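Local coordinates for protein putative transcriptional regulator (Bacillus cytotoxicus NVH 391-98, PDB 3K4H) that probably acts as a LacI-type transcriptional regulator, its periplasmic-binding-protein-like core holding a glucose-containing glycan between two lobes, at residues E52-I57 and N81-Q86; T109-D114 and Y252-A257; E184-M187 and P192-A195; T199-G204 and L231-A236. One frame throughout, in Å; residues are numbered along the deposited sequence.

Contacts 1 and 2 belong to the lobe built on the parallel sheet, contacts 3 and 4 to the lobe with the mixed sheet. Contact 1 lies at the surface, where two helix starts meet through a salt bridge. Contact 2 is buried and apolar, a strand valine against a helix, although the end of the same strand segment reaches the sugar. Contact 3, partly buried, is apolar as well, but it joins the last part of helix 176-187 to the loop that follows. Contact 4 is buried, and sets an aspartate beside a serine without a bond between them; its segment 199-204 also touches sugar. Thus contacts 2 and 4, their centres 23 Å apart, each bring one lobe's residues to the glycan.

Contact 1. Residues E52-I57 and N81-Q86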
loop_
_atom_site.group_PDB
_atom_site.type_symbol
_atom_site.label_atom_id
_atom_site.label_comp_id
_atom_site.label_asym_id
_atom_site.label_seq_id
_atom_site.Cartn_x
_atom_site.Cartn_y
_atom_site.Cartn_z
ATOM N N GLU A 52 -7.938 -20.202 24.691
ATOM C CA GLU A 52 -6.635 -19.658 24.959
ATOM C C GLU A 52 -5.389 -20.094 24.233
ATOM O O GLU A 52 -4.530 -19.316 23.915
ATOM C CB GLU A 52 -6.439 -19.683 26.453
ATOM C CG GLU A 52 -7.564 -18.966 27.113
ATOM C CD GLU A 52 -7.670 -19.238 28.541
ATOM O OE1 GLU A 52 -7.025 -20.169 29.002
ATOM O OE2 GLU A 52 -8.396 -18.514 29.218
ATOM N N THR A 53 -5.284 -21.384 24.055
ATOM C CA THR A 53 -4.161 -22.007 23.411
ATOM C C THR A 53 -4.181 -22.055 21.935
ATOM O O THR A 53 -5.191 -21.982 21.347
ATOM C CB THR A 53 -3.828 -23.323 23.982
ATOM O OG1 THR A 53 -4.360 -24.301 23.120
ATOM C CG2 THR A 53 -4.481 -23.474 25.263
ATOM N N GLU A 54 -3.053 -22.222 21.317
ATOM C CA GLU A 54 -3.055 -22.236 19.894
ATOM C C GLU A 54 -3.878 -23.379 19.385
ATOM O O GLU A 54 -4.582 -23.258 18.431
ATOM C CB GLU A 54 -1.642 -22.416 19.430
ATOM C CG GLU A 54 -1.459 -22.250 17.985
ATOM C CD GLU A 54 -1.872 -23.445 17.224
ATOM O OE1 GLU A 54 -1.597 -23.520 16.031
ATOM O OE2 GLU A 54 -2.481 -24.313 17.826
ATOM N N GLU A 55 -3.771 -24.520 20.006
ATOM C CA GLU A 55 -4.577 -25.622 19.615
ATOM C C GLU A 55 -6.005 -25.302 19.883
ATOM O O GLU A 55 -6.856 -25.522 19.082
ATOM C CB GLU A 55 -4.170 -26.783 20.463
ATOM C CG GLU A 55 -4.667 -28.091 19.997
ATOM C CD GLU A 55 -4.685 -29.095 21.091
ATOM O OE1 GLU A 55 -5.571 -29.936 21.092
ATOM O OE2 GLU A 55 -3.821 -29.043 21.964
ATOM N N GLU A 56 -6.286 -24.698 21.002
ATOM C CA GLU A 56 -7.640 -24.348 21.309
ATOM C C GLU A 56 -8.251 -23.366 20.350
ATOM O O GLU A 56 -9.404 -23.408 20.110
ATOM C CB GLU A 56 -7.738 -23.856 22.727
ATOM C CG GLU A 56 -7.302 -24.868 23.694
ATOM C CD GLU A 56 -7.374 -24.381 25.078
ATOM O OE1 GLU A 56 -7.555 -23.204 25.256
ATOM O OE2 GLU A 56 -7.227 -25.156 26.006
ATOM N N ILE A 57 -7.484 -22.427 19.861
ATOM C CA ILE A 57 -7.994 -21.460 18.907
ATOM C C ILE A 57 -8.289 -22.127 17.562
ATOM O O ILE A 57 -9.265 -21.780 16.880
ATOM C CB ILE A 57 -7.019 -20.294 18.721
ATOM C CG1 ILE A 57 -6.976 -19.446 19.978
ATOM C CG2 ILE A 57 -7.457 -19.395 17.599
ATOM C CD1 ILE A 57 -5.982 -18.328 19.919
ATOM N N ASN A 81 2.673 -18.893 8.468
ATOM C CA ASN A 81 2.285 -20.315 8.653
ATOM C C ASN A 81 1.099 -20.453 9.592
ATOM O O ASN A 81 1.066 -21.316 10.487
ATOM C CB ASN A 81 3.431 -21.174 9.231
ATOM C CG ASN A 81 4.582 -21.359 8.271
ATOM O OD1 ASN A 81 4.459 -21.114 7.061
ATOM N ND2 ASN A 81 5.725 -21.799 8.810
ATOM N N ASP A 82 0.130 -19.583 9.437
ATOM C CA ASP A 82 -1.033 -19.739 10.237
ATOM C C ASP A 82 -1.748 -20.987 9.689
ATOM O O ASP A 82 -2.162 -21.022 8.512
ATOM C CB ASP A 82 -1.892 -18.487 10.130
ATOM C CG ASP A 82 -2.839 -18.329 11.283
ATOM O OD1 ASP A 82 -3.530 -17.296 11.285
ATOM O OD2 ASP A 82 -2.877 -19.190 12.195
ATOM N N ARG A 83 -1.836 -22.023 10.522
ATOM C CA ARG A 83 -2.691 -23.144 10.211
ATOM C C ARG A 83 -4.099 -22.619 9.918
ATOM O O ARG A 83 -4.757 -23.111 8.992
ATOM C CB ARG A 83 -2.798 -24.141 11.375
ATOM C CG ARG A 83 -1.534 -24.737 11.899
ATOM C CD ARG A 83 -1.733 -25.082 13.358
ATOM N NE ARG A 83 -2.681 -26.181 13.494
ATOM C CZ ARG A 83 -3.237 -26.615 14.627
ATOM N NH1 ARG A 83 -2.972 -26.056 15.797
ATOM N NH2 ARG A 83 -4.077 -27.632 14.577
ATOM N N ILE A 84 -4.576 -21.646 10.707
ATOM C CA ILE A 84 -5.962 -21.186 10.554
ATOM C C ILE A 84 -6.247 -20.862 9.096
ATOM O O ILE A 84 -7.258 -21.308 8.543
ATOM C CB ILE A 84 -6.324 -19.960 11.427
ATOM C CG1 ILE A 84 -5.945 -20.148 12.904
ATOM C CG2 ILE A 84 -7.810 -19.660 11.332
ATOM C CD1 ILE A 84 -6.844 -21.020 13.650
ATOM N N ILE A 85 -5.342 -20.099 8.479
ATOM C CA ILE A 85 -5.454 -19.749 7.066
ATOM C C ILE A 85 -5.355 -20.968 6.157
ATOM O O ILE A 85 -6.148 -21.068 5.221
ATOM C CB ILE A 85 -4.408 -18.720 6.617
ATOM C CG1 ILE A 85 -4.606 -17.406 7.355
ATOM C CG2 ILE A 85 -4.508 -18.457 5.084
ATOM C CD1 ILE A 85 -3.610 -16.326 6.913
ATOM N N GLN A 86 -4.401 -21.879 6.404
ATOM C CA GLN A 86 -4.310 -23.113 5.602
ATOM C C GLN A 86 -5.655 -23.810 5.632
ATOM O O GLN A 86 -6.117 -24.311 4.612
ATOM C CB GLN A 86 -3.200 -24.090 6.065
ATOM C CG GLN A 86 -1.900 -24.144 5.210
ATOM C CD GLN A 86 -2.113 -24.303 3.668
ATOM O OE1 GLN A 86 -1.812 -23.377 2.889
ATOM N NE2 GLN A 86 -2.614 -25.473 3.234
#
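Glu-54 and Arg-83 form a salt bridge between the starts of two helices. Arg-83 NH1 lies 2.7 Å from Glu-54 OE2 and also donates to Glu-54 OE1 at 2.9 Å, with an N-H...O angle of 163°. OE1 accepts on its syn lone pair. Carboxylate and guanidinium are nearly coplanar, 14° apart, and the acid meets the edge of the guanidinium. The glutamate chain, bent at chi2 (-79°), brings its carboxylate to the arginine. A cation-pi contact with Phe-58 gives the guanidinium a second partner.

Both helix starts have their own acceptors. In 52-57, Thr-53 and Glu-56 make a capping box: Glu-56 N donates to Thr-53 OG1 at 2.9 Å, and Thr-53 N returns a bond to Glu-56 OE1 at 3.1 Å, from above the carboxylate plane. Asp-82 caps the other helix through a weak bond from Ile-84 N to its OD2, while Tyr-77 OH makes a weak bond to its OD1.

Beside the ion pair, the contact is apolar: Ile-57 CG2 lies 4.3 Å from Ile-84 CD1. Ile-84 also packs on Val-61 of helix 54-66 and Leu-75 of strand 72-75, joining helices 54-66 and 83-90 beside the parallel sheet.

Contact 2. Residues T109-D114 and Y252-A257. With GLC (alpha-D-glucopyranose), chain C.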
loop_
_atom_site.group_PDB
_atom_site.type_symbol
_atom_site.label_atom_id
_atom_site.label_comp_id
_atom_site.label_asym_id
_atom_site.label_seq_id
_atom_site.Cartn_x
_atom_site.Cartn_y
_atom_site.Cartn_z
ATOM N N THR A 109 -7.904 -11.592 0.572
ATOM C CA THR A 109 -8.325 -10.210 0.717
ATOM C C THR A 109 -8.000 -9.687 2.086
ATOM O O THR A 109 -8.363 -10.262 3.049
ATOM C CB THR A 109 -9.784 -10.095 0.589
ATOM O OG1 THR A 109 -10.190 -10.859 -0.528
ATOM C CG2 THR A 109 -10.141 -8.711 0.348
ATOM N N TYR A 110 -7.296 -8.587 2.162
ATOM C CA TYR A 110 -6.848 -8.105 3.417
ATOM C C TYR A 110 -6.912 -6.618 3.570
ATOM O O TYR A 110 -6.966 -5.937 2.621
ATOM C CB TYR A 110 -5.475 -8.653 3.688
ATOM C CG TYR A 110 -4.393 -8.038 2.907
ATOM C CD1 TYR A 110 -3.832 -6.880 3.307
ATOM C CD2 TYR A 110 -3.897 -8.639 1.796
ATOM C CE1 TYR A 110 -2.849 -6.328 2.626
ATOM C CE2 TYR A 110 -2.908 -8.084 1.100
ATOM C CZ TYR A 110 -2.384 -6.924 1.517
ATOM O OH TYR A 110 -1.372 -6.345 0.825
ATOM N N VAL A 111 -6.960 -6.146 4.802
ATOM C CA VAL A 111 -6.974 -4.743 5.153
ATOM C C VAL A 111 -5.745 -4.425 5.966
ATOM O O VAL A 111 -5.372 -5.185 6.777
ATOM C CB VAL A 111 -8.157 -4.426 5.963
ATOM C CG1 VAL A 111 -8.231 -3.026 6.165
ATOM C CG2 VAL A 111 -9.324 -4.846 5.277
ATOM N N ASP A 112 -5.050 -3.353 5.675
ATOM C CA ASP A 112 -3.815 -3.086 6.359
ATOM C C ASP A 112 -3.466 -1.653 6.299
ATOM O O ASP A 112 -4.102 -0.939 5.645
ATOM C CB ASP A 112 -2.722 -3.905 5.741
ATOM C CG ASP A 112 -1.540 -4.033 6.600
ATOM O OD1 ASP A 112 -1.637 -3.784 7.778
ATOM O OD2 ASP A 112 -0.501 -4.396 6.097
ATOM N N ASN A 113 -2.498 -1.218 7.063
ATOM C CA ASN A 113 -1.903 0.070 6.859
ATOM C C ASN A 113 -0.621 -0.126 6.114
ATOM O O ASN A 113 -0.105 -1.177 6.112
ATOM C CB ASN A 113 -1.516 0.722 8.143
ATOM C CG ASN A 113 -2.533 0.644 9.153
ATOM O OD1 ASN A 113 -2.499 -0.199 9.984
ATOM N ND2 ASN A 113 -3.395 1.583 9.161
ATOM N N ASP A 114 -0.087 0.886 5.480
ATOM C CA ASP A 114 1.193 0.710 4.814
ATOM C C ASP A 114 2.291 0.814 5.854
ATOM O O ASP A 114 3.008 1.832 5.941
ATOM C CB ASP A 114 1.394 1.748 3.720
ATOM C CG ASP A 114 2.668 1.532 2.940
ATOM O OD1 ASP A 114 2.932 2.330 2.034
ATOM O OD2 ASP A 114 3.417 0.576 3.238
ATOM N N TYR A 252 -13.764 -1.601 10.353
ATOM C CA TYR A 252 -14.985 -1.326 9.642
ATOM C C TYR A 252 -14.801 -1.832 8.232
ATOM O O TYR A 252 -15.603 -2.616 7.716
ATOM C CB TYR A 252 -15.180 0.170 9.627
ATOM C CG TYR A 252 -16.475 0.651 9.038
ATOM C CD1 TYR A 252 -17.554 0.953 9.862
ATOM C CD2 TYR A 252 -16.620 0.842 7.663
ATOM C CE1 TYR A 252 -18.756 1.423 9.337
ATOM C CE2 TYR A 252 -17.827 1.292 7.129
ATOM C CZ TYR A 252 -18.881 1.588 7.980
ATOM O OH TYR A 252 -20.067 2.063 7.501
ATOM N N GLU A 253 -13.708 -1.389 7.626
ATOM C CA GLU A 253 -13.358 -1.804 6.302
ATOM C C GLU A 253 -13.110 -3.325 6.188
ATOM O O GLU A 253 -13.503 -3.932 5.194
ATOM C CB GLU A 253 -12.190 -0.966 5.773
ATOM C CG GLU A 253 -12.423 -0.529 4.314
ATOM C CD GLU A 253 -13.533 0.498 4.166
ATOM O OE1 GLU A 253 -13.631 1.396 5.024
ATOM O OE2 GLU A 253 -14.311 0.422 3.190
ATOM N N ALA A 254 -12.519 -3.957 7.199
ATOM C CA ALA A 254 -12.381 -5.415 7.126
ATOM C C ALA A 254 -13.749 -6.090 6.987
ATOM O O ALA A 254 -13.947 -6.873 6.059
ATOM C CB ALA A 254 -11.643 -5.953 8.266
ATOM N N ALA A 255 -14.703 -5.724 7.855
ATOM C CA ALA A 255 -16.055 -6.307 7.851
ATOM C C ALA A 255 -16.804 -6.047 6.549
ATOM O O ALA A 255 -17.501 -6.925 6.031
ATOM C CB ALA A 255 -16.850 -5.799 9.024
ATOM N N LYS A 256 -16.657 -4.837 6.020
ATOM C CA LYS A 256 -17.290 -4.466 4.759
ATOM C C LYS A 256 -16.736 -5.317 3.622
ATOM O O LYS A 256 -17.465 -5.713 2.728
ATOM C CB LYS A 256 -17.052 -2.989 4.483
ATOM C CG LYS A 256 -17.739 -2.428 3.280
ATOM C CD LYS A 256 -17.318 -1.019 3.078
ATOM C CE LYS A 256 -18.447 -0.286 2.470
ATOM N NZ LYS A 256 -18.018 1.092 2.217
ATOM N N ALA A 257 -15.443 -5.618 3.682
ATOM C CA ALA A 257 -14.817 -6.466 2.672
ATOM C C ALA A 257 -15.290 -7.913 2.794
ATOM O O ALA A 257 -15.488 -8.572 1.788
ATOM C CB ALA A 257 -13.289 -6.381 2.748
HETATM C C1 GLC C . -3.193 -5.374 13.638
HETATM C C2 GLC C . -3.199 -6.676 12.864
HETATM C C3 GLC C . -2.015 -6.625 11.914
HETATM C C4 GLC C . -2.124 -5.410 10.975
HETATM C C5 GLC C . -2.321 -4.139 11.768
HETATM C C6 GLC C . -2.596 -3.005 10.811
HETATM O O2 GLC C . -3.052 -7.742 13.773
HETATM O O3 GLC C . -1.946 -7.881 11.276
HETATM O O4 GLC C . -0.923 -5.155 10.319
HETATM O O5 GLC C . -3.355 -4.287 12.735
HETATM O O6 GLC C . -1.456 -2.188 10.845
#
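Val-111 packs against the backbone and side chain of Ala-254, joining a strand to a helix without any hydrogen bond between the two segments. From CB, which points toward the helix, the valine divides into two methyls. CG1, anti to the backbone N (chi1 -173°), comes within 4.5 Å of Glu-253 CB. CG2 carries the closer contact: it lies 3.6 Å from Ala-254 CA, 3.8 Å from Ala-254 N and 3.9 Å from Ala-254 CB, and it reaches Glu-253 C at 4.2 Å. One methyl therefore rests on the turn of helix at Ala-254.

The polar end of Glu-253 leads elsewhere, to a salt bridge with Lys-270 of the second subunit.

Beyond the valine, the segment turns to the sugar. GLC (chain C) O4 donates to Asp-112 OD1 at 3.0 Å. Its O6 also bonds to Asn-113 OD1, at a very short distance that is doubtful at this resolution. Asn-113 ND2 donates to the backbone oxygens of Val-245 and Ile-274, which fix the amide beside the sugar.

Strand 110-112 runs between strands 95-98 and 271-273 of the parallel sheet, and helix 247-264 covers the face on which Val-111 lies. Ala-254 also touches Ile-98 on strand 95-98, and Glu-253 touches Ile-272 on strand 271-273.

Contact 3. Residues E184-M187 and P192-A195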
loop_
_atom_site.group_PDB
_atom_site.type_symbol
_atom_site.label_atom_id
_atom_site.label_comp_id
_atom_site.label_asym_id
_atom_site.label_seq_id
_atom_site.Cartn_x
_atom_site.Cartn_y
_atom_site.Cartn_z
ATOM N N GLU A 184 15.764 -2.460 30.054
ATOM C CA GLU A 184 16.867 -3.100 30.773
ATOM C C GLU A 184 17.965 -3.517 29.792
ATOM O O GLU A 184 19.120 -3.176 29.968
ATOM C CB GLU A 184 16.375 -4.307 31.569
ATOM C CG GLU A 184 17.373 -4.798 32.573
ATOM C CD GLU A 184 17.340 -3.980 33.829
ATOM O OE1 GLU A 184 16.288 -3.359 34.100
ATOM O OE2 GLU A 184 18.358 -3.948 34.558
ATOM N N GLU A 185 17.576 -4.248 28.751
ATOM C CA GLU A 185 18.490 -4.695 27.727
ATOM C C GLU A 185 19.196 -3.540 27.025
ATOM O O GLU A 185 20.417 -3.510 26.928
ATOM C CB GLU A 185 17.720 -5.507 26.704
ATOM C CG GLU A 185 17.821 -6.992 26.869
ATOM C CD GLU A 185 17.975 -7.690 25.530
ATOM O OE1 GLU A 185 17.594 -7.104 24.496
ATOM O OE2 GLU A 185 18.482 -8.832 25.512
ATOM N N LEU A 186 18.413 -2.595 26.528
ATOM C CA LEU A 186 18.947 -1.510 25.726
ATOM C C LEU A 186 19.819 -0.557 26.529
ATOM O O LEU A 186 20.978 -0.304 26.183
ATOM C CB LEU A 186 17.818 -0.757 25.047
ATOM C CG LEU A 186 17.192 -1.438 23.835
ATOM C CD1 LEU A 186 15.963 -0.670 23.456
ATOM C CD2 LEU A 186 18.190 -1.505 22.687
HETATM N N MSE A 187 19.263 -0.049 27.617
HETATM C CA MSE A 187 19.995 0.853 28.490
HETATM C C MSE A 187 21.172 0.163 29.200
HETATM O O MSE A 187 22.034 0.827 29.764
HETATM C CB MSE A 187 19.031 1.522 29.465
HETATM C CG MSE A 187 18.606 2.915 29.045
HETATM SE SE MSE A 187 18.562 3.339 27.118
HETATM C CE MSE A 187 19.515 5.050 27.286
ATOM N N PRO A 192 24.288 2.438 24.209
ATOM C CA PRO A 192 22.831 2.309 24.047
ATOM C C PRO A 192 22.265 3.195 22.940
ATOM O O PRO A 192 22.990 4.025 22.386
ATOM C CB PRO A 192 22.275 2.727 25.428
ATOM C CG PRO A 192 23.404 2.558 26.359
ATOM C CD PRO A 192 24.622 2.960 25.548
ATOM N N PRO A 193 20.977 3.021 22.606
ATOM C CA PRO A 193 20.413 3.888 21.587
ATOM C C PRO A 193 20.020 5.218 22.184
ATOM O O PRO A 193 19.815 5.302 23.391
ATOM C CB PRO A 193 19.146 3.136 21.172
ATOM C CG PRO A 193 18.739 2.346 22.389
ATOM C CD PRO A 193 20.008 2.010 23.096
ATOM N N THR A 194 19.893 6.247 21.357
ATOM C CA THR A 194 19.317 7.514 21.827
ATOM C C THR A 194 17.844 7.708 21.404
ATOM O O THR A 194 17.134 8.500 21.981
ATOM C CB THR A 194 20.159 8.730 21.392
ATOM O OG1 THR A 194 20.087 8.888 19.977
ATOM C CG2 THR A 194 21.593 8.559 21.770
ATOM N N ALA A 195 17.394 6.999 20.381
ATOM C CA ALA A 195 15.973 6.993 20.030
ATOM C C ALA A 195 15.507 5.535 19.987
ATOM O O ALA A 195 16.336 4.619 19.812
ATOM C CB ALA A 195 15.719 7.705 18.690
#
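Leu-186 and the selenomethionine Met-187 receive the ring pair Pro-192 and Pro-193 as the chain folds back after helix 176-187. The contact is apolar, with no hydrogen bond between the two segments.

Leu-186 meets Pro-193. Its CG stands anti to the carbonyl carbon (chi1 -77°), a setting in which CD2 lies 3.9 Å from Pro-193 CG. CD2 is also 4.0 Å from Pro-193 CD, and Leu-186 CB stands at the same distance from that ring carbon. The branch and the ring cross at about a right angle.

Met-187 follows a less regular path. Its CB points away from the loop, but the chain bends at chi2 (29°) and again at chi3 (-133°), bringing the terminal methyl back to it. CE lies 4.1 Å from Pro-192 CB and 3.9 Å from Pro-193 O, while SE is 4.5 Å from Pro-193 CD. This side chain crosses the Pro-192 ring at about a right angle. On the helix side, Leu-186 O lies 3.4 Å from Pro-192 CB, with Pro-192 CG also near that oxygen, so the first proline sits against the backbone as well as against the selenomethionine.

Leu-186 also touches Ala-135 and Ile-137 on strand 134-138, and Pro-193 touches Ala-135. Helix 176-187, this loop and strand 195-198, which lies parallel to strands 134-138 and 169-171, form the helix-to-strand return of a beta-alpha-beta crossover in the periplasmic-binding-protein-like fold.

Contact 4. Residues T199-G204 and L231-A236; sequences TDDLIG and LLSEIA. With GLC (alpha-D-glucopyranose), chain B.
Asp-201 and Ser-233 meet in a buried contact between two polar side chains, where Asp-201 OD2 lies 3.2 Å from Ser-233 CB and 3.4 Å from Ser-233 OG. This is packing, with no hydrogen bond between the two segments. Each side chain is held instead by Ala-230, just before the second segment: its N donates to Asp-201 OD2, and its O is bonded to Ser-233 OG. The serine OG is also hydrogen-bonded to Arg-281, and Asp-201 OD1 to Thr-242.

Hydrogen bonds within 199-204 belong to the helix start. Asp-200 is the N-cap: Leu-202 N donates to its OD2 at 2.6 Å, with an angle of 150°, and meets that oxygen nearly along its C-O axis.

Sugar binding uses the other carboxylate oxygen. GLC (chain B) O1 donates to Asp-200 OD1 at 2.7 Å, an atom that Asn-25 ND2 also bonds, while Asn-228 and Arg-149 supply further bonds to the sugar. One aspartate thus caps helix 201-213 and binds the glycan, an arrangement that places the strand-to-helix turn after strand 195-198 in the ligand pocket of this periplasmic-binding-protein-like fold.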
loop_
_atom_site.group_PDB
_atom_site.type_symbol
_atom_site.label_atom_id
_atom_site.label_comp_id
_atom_site.label_asym_id
_atom_site.label_seq_id
_atom_site.Cartn_x
_atom_site.Cartn_y
_atom_site.Cartn_z
ATOM N N THR A 199 6.687 -0.777 18.384
ATOM C CA THR A 199 5.660 -1.155 17.410
ATOM C C THR A 199 4.255 -1.197 18.025
ATOM O O THR A 199 3.289 -1.424 17.311
ATOM C CB THR A 199 5.974 -2.496 16.775
ATOM O OG1 THR A 199 6.171 -3.465 17.811
ATOM C CG2 THR A 199 7.234 -2.405 15.933
ATOM N N ASP A 200 4.157 -0.926 19.333
ATOM C CA ASP A 200 2.890 -0.913 20.058
ATOM C C ASP A 200 2.932 -0.002 21.304
ATOM O O ASP A 200 3.851 -0.100 22.116
ATOM C CB ASP A 200 2.552 -2.346 20.478
ATOM C CG ASP A 200 1.202 -2.463 21.151
ATOM O OD1 ASP A 200 0.339 -3.108 20.539
ATOM O OD2 ASP A 200 0.990 -1.930 22.270
ATOM N N ASP A 201 1.913 0.840 21.476
ATOM C CA ASP A 201 1.797 1.734 22.635
ATOM C C ASP A 201 1.999 1.068 23.991
ATOM O O ASP A 201 2.547 1.685 24.898
ATOM C CB ASP A 201 0.465 2.486 22.605
ATOM C CG ASP A 201 0.497 3.690 21.664
ATOM O OD1 ASP A 201 1.538 3.908 21.026
ATOM O OD2 ASP A 201 -0.493 4.440 21.549
ATOM N N LEU A 202 1.565 -0.180 24.149
ATOM C CA LEU A 202 1.793 -0.873 25.420
ATOM C C LEU A 202 3.266 -0.897 25.749
ATOM O O LEU A 202 3.649 -0.653 26.892
ATOM C CB LEU A 202 1.242 -2.295 25.423
ATOM C CG LEU A 202 -0.253 -2.328 25.741
ATOM C CD1 LEU A 202 -0.757 -3.773 25.874
ATOM C CD2 LEU A 202 -0.610 -1.448 26.974
ATOM N N ILE A 203 4.074 -1.186 24.731
ATOM C CA ILE A 203 5.513 -1.274 24.853
ATOM C C ILE A 203 6.083 0.132 25.044
ATOM O O ILE A 203 7.032 0.320 25.783
ATOM C CB ILE A 203 6.127 -1.911 23.594
ATOM C CG1 ILE A 203 5.397 -3.221 23.258
ATOM C CG2 ILE A 203 7.622 -2.148 23.786
ATOM C CD1 ILE A 203 5.827 -3.887 21.957
ATOM N N GLY A 204 5.489 1.112 24.369
ATOM C CA GLY A 204 5.884 2.506 24.500
ATOM C C GLY A 204 5.694 2.944 25.930
ATOM O O GLY A 204 6.573 3.567 26.530
ATOM N N LEU A 231 -5.517 5.503 23.852
ATOM C CA LEU A 231 -5.964 6.619 24.606
ATOM C C LEU A 231 -4.968 6.850 25.664
ATOM O O LEU A 231 -4.778 7.926 26.108
ATOM C CB LEU A 231 -7.262 6.258 25.258
ATOM C CG LEU A 231 -7.763 7.242 26.280
ATOM C CD1 LEU A 231 -8.465 8.314 25.564
ATOM C CD2 LEU A 231 -8.690 6.585 27.210
ATOM N N LEU A 232 -4.350 5.809 26.118
ATOM C CA LEU A 232 -3.352 5.949 27.173
ATOM C C LEU A 232 -2.139 6.759 26.721
ATOM O O LEU A 232 -1.502 7.438 27.520
ATOM C CB LEU A 232 -2.909 4.572 27.667
ATOM C CG LEU A 232 -3.881 3.717 28.488
ATOM C CD1 LEU A 232 -3.668 2.196 28.247
ATOM C CD2 LEU A 232 -3.774 4.083 29.964
ATOM N N SER A 233 -1.829 6.690 25.437
ATOM C CA SER A 233 -0.700 7.431 24.918
ATOM C C SER A 233 -0.909 8.944 25.019
ATOM O O SER A 233 0.066 9.680 25.082
ATOM C CB SER A 233 -0.380 7.021 23.474
ATOM O OG SER A 233 -1.318 7.571 22.556
ATOM N N GLU A 234 -2.163 9.398 25.035
ATOM C CA GLU A 234 -2.497 10.832 25.042
ATOM C C GLU A 234 -2.177 11.492 26.376
ATOM O O GLU A 234 -1.888 12.690 26.456
ATOM C CB GLU A 234 -3.974 11.040 24.717
ATOM C CG GLU A 234 -4.281 10.959 23.235
ATOM C CD GLU A 234 -5.772 10.911 22.923
ATOM O OE1 GLU A 234 -6.466 11.925 23.156
ATOM O OE2 GLU A 234 -6.244 9.860 22.420
ATOM N N ILE A 235 -2.174 10.663 27.408
ATOM C CA ILE A 235 -2.190 11.101 28.792
ATOM C C ILE A 235 -0.940 10.651 29.562
ATOM O O ILE A 235 -0.799 10.935 30.763
ATOM C CB ILE A 235 -3.515 10.605 29.433
ATOM C CG1 ILE A 235 -4.246 11.751 30.124
ATOM C CG2 ILE A 235 -3.382 9.261 30.178
ATOM C CD1 ILE A 235 -5.188 12.492 29.167
ATOM N N ALA A 236 -0.046 10.012 28.854
ATOM C CA ALA A 236 1.164 9.539 29.418
ATOM C C ALA A 236 1.932 10.752 29.702
ATOM O O ALA A 236 1.719 11.757 29.100
ATOM C CB ALA A 236 1.874 8.753 28.441
HETATM C C1 GLC B . -1.081 -4.684 18.404
HETATM C C2 GLC B . -1.897 -5.904 18.006
HETATM C C3 GLC B . -1.600 -6.272 16.570
HETATM C C4 GLC B . -2.009 -5.069 15.739
HETATM C C5 GLC B . -1.067 -3.907 16.059
HETATM C C6 GLC B . -1.506 -2.640 15.301
HETATM O O1 GLC B . 0.248 -5.081 18.628
HETATM O O2 GLC B . -1.552 -6.986 18.836
HETATM O O3 GLC B . -2.295 -7.453 16.223
HETATM O O4 GLC B . -1.965 -5.345 14.357
HETATM O O5 GLC B . -1.061 -3.634 17.448
HETATM O O6 GLC B . -0.428 -1.778 15.013
#